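Local coordinates for SAM-dependent methyltransferase (Anabaena variabilis ATCC 29413, PDB 3GGD), which probably transfers a methyl group from S-adenosyl-L-methionine to an as yet unidentified acceptor, and binds the product S-adenosyl-L-homocysteine, at residues D36-L47 / N67-F78. Residues are numbered along the deposited sequence; the frame is centred on the assembly and turned at random.
Sequences DANVERAVVVDL and NGTQTKFLSQFF. With EDO (1,2-ethanediol), chain L; EDO (1,2-ethanediol), chain K; EDO (1,2-ethanediol), chain M.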
loop_
_atom_site.group_PDB
_atom_site.type_symbol
_atom_site.label_atom_id
_atom_site.label_comp_id
_atom_site.label_asym_id
_atom_site.label_seq_id
_atom_site.Cartn_x
_atom_site.Cartn_y
_atom_site.Cartn_z
ATOM N N ASP A 36 -0.675 -9.859 -3.613
ATOM C CA ASP A 36 -2.115 -9.945 -3.872
ATOM C C ASP A 36 -2.718 -11.205 -3.213
ATOM O O ASP A 36 -3.216 -12.112 -3.874
ATOM C CB ASP A 36 -2.352 -9.886 -5.389
ATOM C CG ASP A 36 -3.805 -9.636 -5.770
ATOM O OD1 ASP A 36 -4.580 -9.084 -4.940
ATOM O OD2 ASP A 36 -4.157 -9.949 -6.928
ATOM N N ALA A 37 -2.620 -11.246 -1.892
ATOM C CA ALA A 37 -3.154 -12.339 -1.087
ATOM C C ALA A 37 -4.688 -12.306 -1.062
ATOM O O ALA A 37 -5.282 -11.253 -1.157
ATOM C CB ALA A 37 -2.621 -12.225 0.383
ATOM N N ASN A 38 -5.314 -13.463 -0.900
ATOM C CA ASN A 38 -6.751 -13.506 -0.736
ATOM C C ASN A 38 -7.172 -12.671 0.487
ATOM O O ASN A 38 -6.413 -12.546 1.449
ATOM C CB ASN A 38 -7.230 -14.948 -0.622
ATOM C CG ASN A 38 -6.537 -15.705 0.467
ATOM O OD1 ASN A 38 -5.323 -15.927 0.400
ATOM N ND2 ASN A 38 -7.299 -16.133 1.472
ATOM N N VAL A 39 -8.357 -12.060 0.410
ATOM C CA VAL A 39 -8.804 -11.093 1.426
ATOM C C VAL A 39 -8.765 -11.645 2.857
ATOM O O VAL A 39 -8.497 -10.915 3.812
ATOM C CB VAL A 39 -10.220 -10.531 1.083
ATOM C CG1 VAL A 39 -10.128 -9.662 -0.207
ATOM C CG2 VAL A 39 -11.294 -11.685 1.002
ATOM N N GLU A 40 -9.027 -12.927 3.002
ATOM C CA GLU A 40 -9.027 -13.548 4.310
ATOM C C GLU A 40 -7.688 -13.434 5.037
ATOM O O GLU A 40 -7.672 -13.496 6.255
ATOM C CB GLU A 40 -9.469 -15.000 4.250
ATOM C CG GLU A 40 -10.903 -15.205 3.752
ATOM C CD GLU A 40 -11.059 -15.293 2.226
ATOM O OE1 GLU A 40 -10.041 -15.115 1.510
ATOM O OE2 GLU A 40 -12.211 -15.580 1.746
ATOM N N ARG A 41 -6.589 -13.249 4.298
ATOM C CA ARG A 41 -5.255 -13.116 4.899
ATOM C C ARG A 41 -4.767 -11.658 4.796
ATOM O O ARG A 41 -3.605 -11.377 5.081
ATOM C CB ARG A 41 -4.225 -13.963 4.112
ATOM C CG ARG A 41 -4.481 -15.409 4.082
ATOM C CD ARG A 41 -3.288 -16.214 3.556
ATOM N NE ARG A 41 -2.981 -16.084 2.123
ATOM C CZ ARG A 41 -1.782 -15.764 1.597
ATOM N NH1 ARG A 41 -0.691 -15.500 2.356
ATOM N NH2 ARG A 41 -1.667 -15.738 0.265
ATOM N N ALA A 42 -5.614 -10.754 4.298
ATOM C CA ALA A 42 -5.200 -9.395 4.045
ATOM C C ALA A 42 -6.191 -8.423 4.729
ATOM O O ALA A 42 -6.164 -8.266 5.960
ATOM C CB ALA A 42 -5.076 -9.161 2.542
ATOM N N VAL A 43 -7.073 -7.790 3.963
ATOM C CA VAL A 43 -8.002 -6.822 4.552
ATOM C C VAL A 43 -8.947 -7.368 5.674
ATOM O O VAL A 43 -9.360 -6.626 6.579
ATOM C CB VAL A 43 -8.825 -6.078 3.426
ATOM C CG1 VAL A 43 -9.801 -7.064 2.731
ATOM C CG2 VAL A 43 -9.507 -4.774 3.998
ATOM N N VAL A 44 -9.268 -8.656 5.635
ATOM C CA VAL A 44 -10.054 -9.269 6.696
ATOM C C VAL A 44 -9.300 -9.218 8.037
ATOM O O VAL A 44 -9.906 -9.037 9.131
ATOM C CB VAL A 44 -10.404 -10.721 6.359
ATOM C CG1 VAL A 44 -10.848 -11.519 7.626
ATOM C CG2 VAL A 44 -11.439 -10.754 5.281
ATOM N N VAL A 45 -7.980 -9.372 7.953
ATOM C CA VAL A 45 -7.109 -9.248 9.145
ATOM C C VAL A 45 -6.984 -7.778 9.581
ATOM O O VAL A 45 -7.033 -7.453 10.770
ATOM C CB VAL A 45 -5.703 -9.847 8.858
ATOM C CG1 VAL A 45 -4.690 -9.469 9.977
ATOM C CG2 VAL A 45 -5.829 -11.372 8.671
ATOM N N ASP A 46 -6.908 -6.881 8.611
ATOM C CA ASP A 46 -6.791 -5.435 8.904
ATOM C C ASP A 46 -8.045 -4.776 9.525
ATOM O O ASP A 46 -7.928 -3.965 10.460
ATOM C CB ASP A 46 -6.469 -4.659 7.619
ATOM C CG ASP A 46 -5.142 -5.119 6.963
ATOM O OD1 ASP A 46 -4.174 -5.377 7.717
ATOM O OD2 ASP A 46 -5.093 -5.182 5.719
ATOM N N LEU A 47 -9.226 -5.131 9.003
ATOM C CA LEU A 47 -10.451 -4.383 9.306
ATOM C C LEU A 47 -10.767 -4.271 10.811
ATOM O O LEU A 47 -11.088 -3.193 11.257
ATOM C CB LEU A 47 -11.654 -4.907 8.495
ATOM C CG LEU A 47 -12.990 -4.136 8.615
ATOM C CD1 LEU A 47 -12.781 -2.646 8.309
ATOM C CD2 LEU A 47 -14.146 -4.735 7.754
ATOM N N ASN A 67 -4.748 -3.474 -8.002
ATOM C CA ASN A 67 -5.785 -4.120 -8.799
ATOM C C ASN A 67 -7.113 -4.286 -8.102
ATOM O O ASN A 67 -8.014 -4.976 -8.614
ATOM C CB ASN A 67 -5.322 -5.480 -9.340
ATOM C CG ASN A 67 -4.970 -6.457 -8.243
ATOM O OD1 ASN A 67 -5.077 -6.136 -7.075
ATOM N ND2 ASN A 67 -4.543 -7.648 -8.618
ATOM N N GLY A 68 -7.251 -3.684 -6.931
ATOM C CA GLY A 68 -8.554 -3.604 -6.280
ATOM C C GLY A 68 -9.055 -4.789 -5.506
ATOM O O GLY A 68 -10.215 -4.808 -5.107
ATOM N N THR A 69 -8.198 -5.775 -5.268
ATOM C CA THR A 69 -8.622 -6.966 -4.555
ATOM C C THR A 69 -9.163 -6.602 -3.181
ATOM O O THR A 69 -10.207 -7.090 -2.799
ATOM C CB THR A 69 -7.481 -7.954 -4.378
ATOM O OG1 THR A 69 -6.919 -8.272 -5.674
ATOM C CG2 THR A 69 -7.969 -9.247 -3.653
ATOM N N GLN A 70 -8.479 -5.706 -2.452
ATOM C CA GLN A 70 -8.931 -5.358 -1.092
ATOM C C GLN A 70 -10.084 -4.361 -1.119
ATOM O O GLN A 70 -10.966 -4.345 -0.217
ATOM C CB GLN A 70 -7.761 -4.816 -0.256
ATOM C CG GLN A 70 -6.449 -5.680 -0.295
ATOM C CD GLN A 70 -6.650 -7.176 0.001
ATOM O OE1 GLN A 70 -7.395 -7.548 0.914
ATOM N NE2 GLN A 70 -5.943 -8.041 -0.742
ATOM N N THR A 71 -10.064 -3.515 -2.148
ATOM C CA THR A 71 -11.050 -2.480 -2.374
ATOM C C THR A 71 -12.447 -3.058 -2.483
ATOM O O THR A 71 -13.397 -2.544 -1.881
ATOM C CB THR A 71 -10.718 -1.694 -3.670
ATOM O OG1 THR A 71 -9.297 -1.489 -3.757
ATOM C CG2 THR A 71 -11.456 -0.338 -3.715
ATOM N N LYS A 72 -12.580 -4.128 -3.245
ATOM C CA LYS A 72 -13.873 -4.798 -3.381
ATOM C C LYS A 72 -14.469 -5.225 -2.016
ATOM O O LYS A 72 -15.662 -5.038 -1.753
ATOM C CB LYS A 72 -13.681 -5.997 -4.287
ATOM C CG LYS A 72 -14.940 -6.890 -4.578
ATOM C CD LYS A 72 -16.049 -6.126 -5.251
ATOM C CE LYS A 72 -17.118 -7.091 -5.810
ATOM N NZ LYS A 72 -18.290 -6.269 -6.170
ATOM N N PHE A 73 -13.643 -5.824 -1.161
ATOM C CA PHE A 73 -14.091 -6.188 0.160
ATOM C C PHE A 73 -14.508 -4.936 0.972
ATOM O O PHE A 73 -15.573 -4.890 1.587
ATOM C CB PHE A 73 -13.012 -7.042 0.854
ATOM C CG PHE A 73 -13.271 -7.301 2.312
ATOM C CD1 PHE A 73 -12.965 -6.322 3.274
ATOM C CD2 PHE A 73 -13.815 -8.495 2.733
ATOM C CE1 PHE A 73 -13.194 -6.554 4.620
ATOM C CE2 PHE A 73 -14.036 -8.725 4.089
ATOM C CZ PHE A 73 -13.726 -7.756 5.017
ATOM N N LEU A 74 -13.664 -3.920 0.985
ATOM C CA LEU A 74 -13.998 -2.699 1.699
ATOM C C LEU A 74 -15.374 -2.170 1.271
ATOM O O LEU A 74 -16.159 -1.700 2.089
ATOM C CB LEU A 74 -12.917 -1.624 1.456
ATOM C CG LEU A 74 -11.577 -1.903 2.140
ATOM C CD1 LEU A 74 -10.522 -0.864 1.702
ATOM C CD2 LEU A 74 -11.717 -1.954 3.707
ATOM N N SER A 75 -15.682 -2.292 -0.022
ATOM C CA SER A 75 -16.919 -1.723 -0.555
ATOM C C SER A 75 -18.120 -2.483 -0.047
ATOM O O SER A 75 -19.226 -1.979 -0.090
ATOM C CB SER A 75 -16.910 -1.723 -2.088
ATOM O OG SER A 75 -17.231 -2.996 -2.624
ATOM N N GLN A 76 -17.924 -3.716 0.398
ATOM C CA GLN A 76 -19.048 -4.520 0.944
ATOM C C GLN A 76 -19.392 -4.046 2.373
ATOM O O GLN A 76 -20.483 -4.224 2.849
ATOM C CB GLN A 76 -18.710 -6.017 0.844
ATOM C CG GLN A 76 -18.730 -6.474 -0.640
ATOM C CD GLN A 76 -17.803 -7.674 -1.000
ATOM O OE1 GLN A 76 -16.788 -7.934 -0.325
ATOM N NE2 GLN A 76 -18.145 -8.391 -2.101
ATOM N N PHE A 77 -18.461 -3.345 3.014
ATOM C CA PHE A 77 -18.641 -2.905 4.401
ATOM C C PHE A 77 -18.858 -1.396 4.547
ATOM O O PHE A 77 -19.455 -0.970 5.497
ATOM C CB PHE A 77 -17.398 -3.319 5.252
ATOM C CG PHE A 77 -17.358 -4.795 5.568
ATOM C CD1 PHE A 77 -16.900 -5.706 4.626
ATOM C CD2 PHE A 77 -17.834 -5.273 6.792
ATOM C CE1 PHE A 77 -16.896 -7.070 4.902
ATOM C CE2 PHE A 77 -17.840 -6.612 7.063
ATOM C CZ PHE A 77 -17.381 -7.525 6.129
ATOM N N PHE A 78 -18.317 -0.587 3.644
ATOM C CA PHE A 78 -18.437 0.874 3.742
ATOM C C PHE A 78 -19.338 1.407 2.643
ATOM O O PHE A 78 -19.295 0.903 1.521
ATOM C CB PHE A 78 -17.072 1.536 3.621
ATOM C CG PHE A 78 -16.207 1.341 4.810
ATOM C CD1 PHE A 78 -15.434 0.189 4.946
ATOM C CD2 PHE A 78 -16.170 2.287 5.807
ATOM C CE1 PHE A 78 -14.632 -0.014 6.044
ATOM C CE2 PHE A 78 -15.352 2.104 6.942
ATOM C CZ PHE A 78 -14.589 0.932 7.057
HETATM C C1 EDO L . -1.455 -8.638 5.814
HETATM O O1 EDO L . -1.599 -9.377 4.587
HETATM C C2 EDO L . -2.691 -7.745 6.121
HETATM O O2 EDO L . -3.138 -6.925 4.997
HETATM C C1 EDO K . -6.230 -13.235 -4.481
HETATM O O1 EDO K . -7.449 -13.735 -3.951
HETATM C C2 EDO K . -6.646 -12.003 -5.247
HETATM O O2 EDO K . -6.342 -12.144 -6.639
HETATM C C1 EDO M . -10.951 -11.161 11.449
HETATM O O1 EDO M . -9.652 -10.546 11.468
HETATM C C2 EDO M . -11.205 -11.907 12.761
HETATM O O2 EDO M . -11.481 -11.026 13.849
HETATM O O HOH W 1 -4.235 -7.282 -2.910
#
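Asp36 spreads its carboxylate between Asn67 and Thr69. Thr69 OG1 donates to the syn lone pair of Asp36 OD1 at 2.6 Å. Asn67 ND2 instead meets Asp36 OD2 from 61° above the carboxylate plane, at 2.9 Å. A water donates to Asp36 OD1 and accepts from Gln70 NE2, tying this group to the next. Bent at chi2, the Gln70 side chain brings its amide against Ala42 CB: OE1 accepts from Val43 N at 3.1 Å, above its carbonyl plane, and NE2 adds a weak bond to Ala37 O. The first turn of helix 43-50 thus gains an acceptor from the other helix. Farther along, Val43 CG1 presses on Phe73 CD1 at 3.3 Å, Val44 CG2 reaches Phe73 CE2, and Leu47 CD2 sits at the edge of the Phe73 ring. Leu47 CD2 also lies over one face of the Phe77 ring, 4.0 Å from its centroid and 18° off the normal, a CH-pi contact. Behind them, Val43 and Leu74 both touch Tyr129 of strand 127-131. The axes of 43-47 and 69-77 are 46° apart, and the two helices pack beside the Rossmann-like methyltransferase sheet. The polar cluster at their N-terminal side borders the S-adenosyl-L-homocysteine pocket: Gln70's side chain is about 4 Å from the ligand, and Asn67 and Ala42 adjoin ligand-binding Trp23 and Arg131.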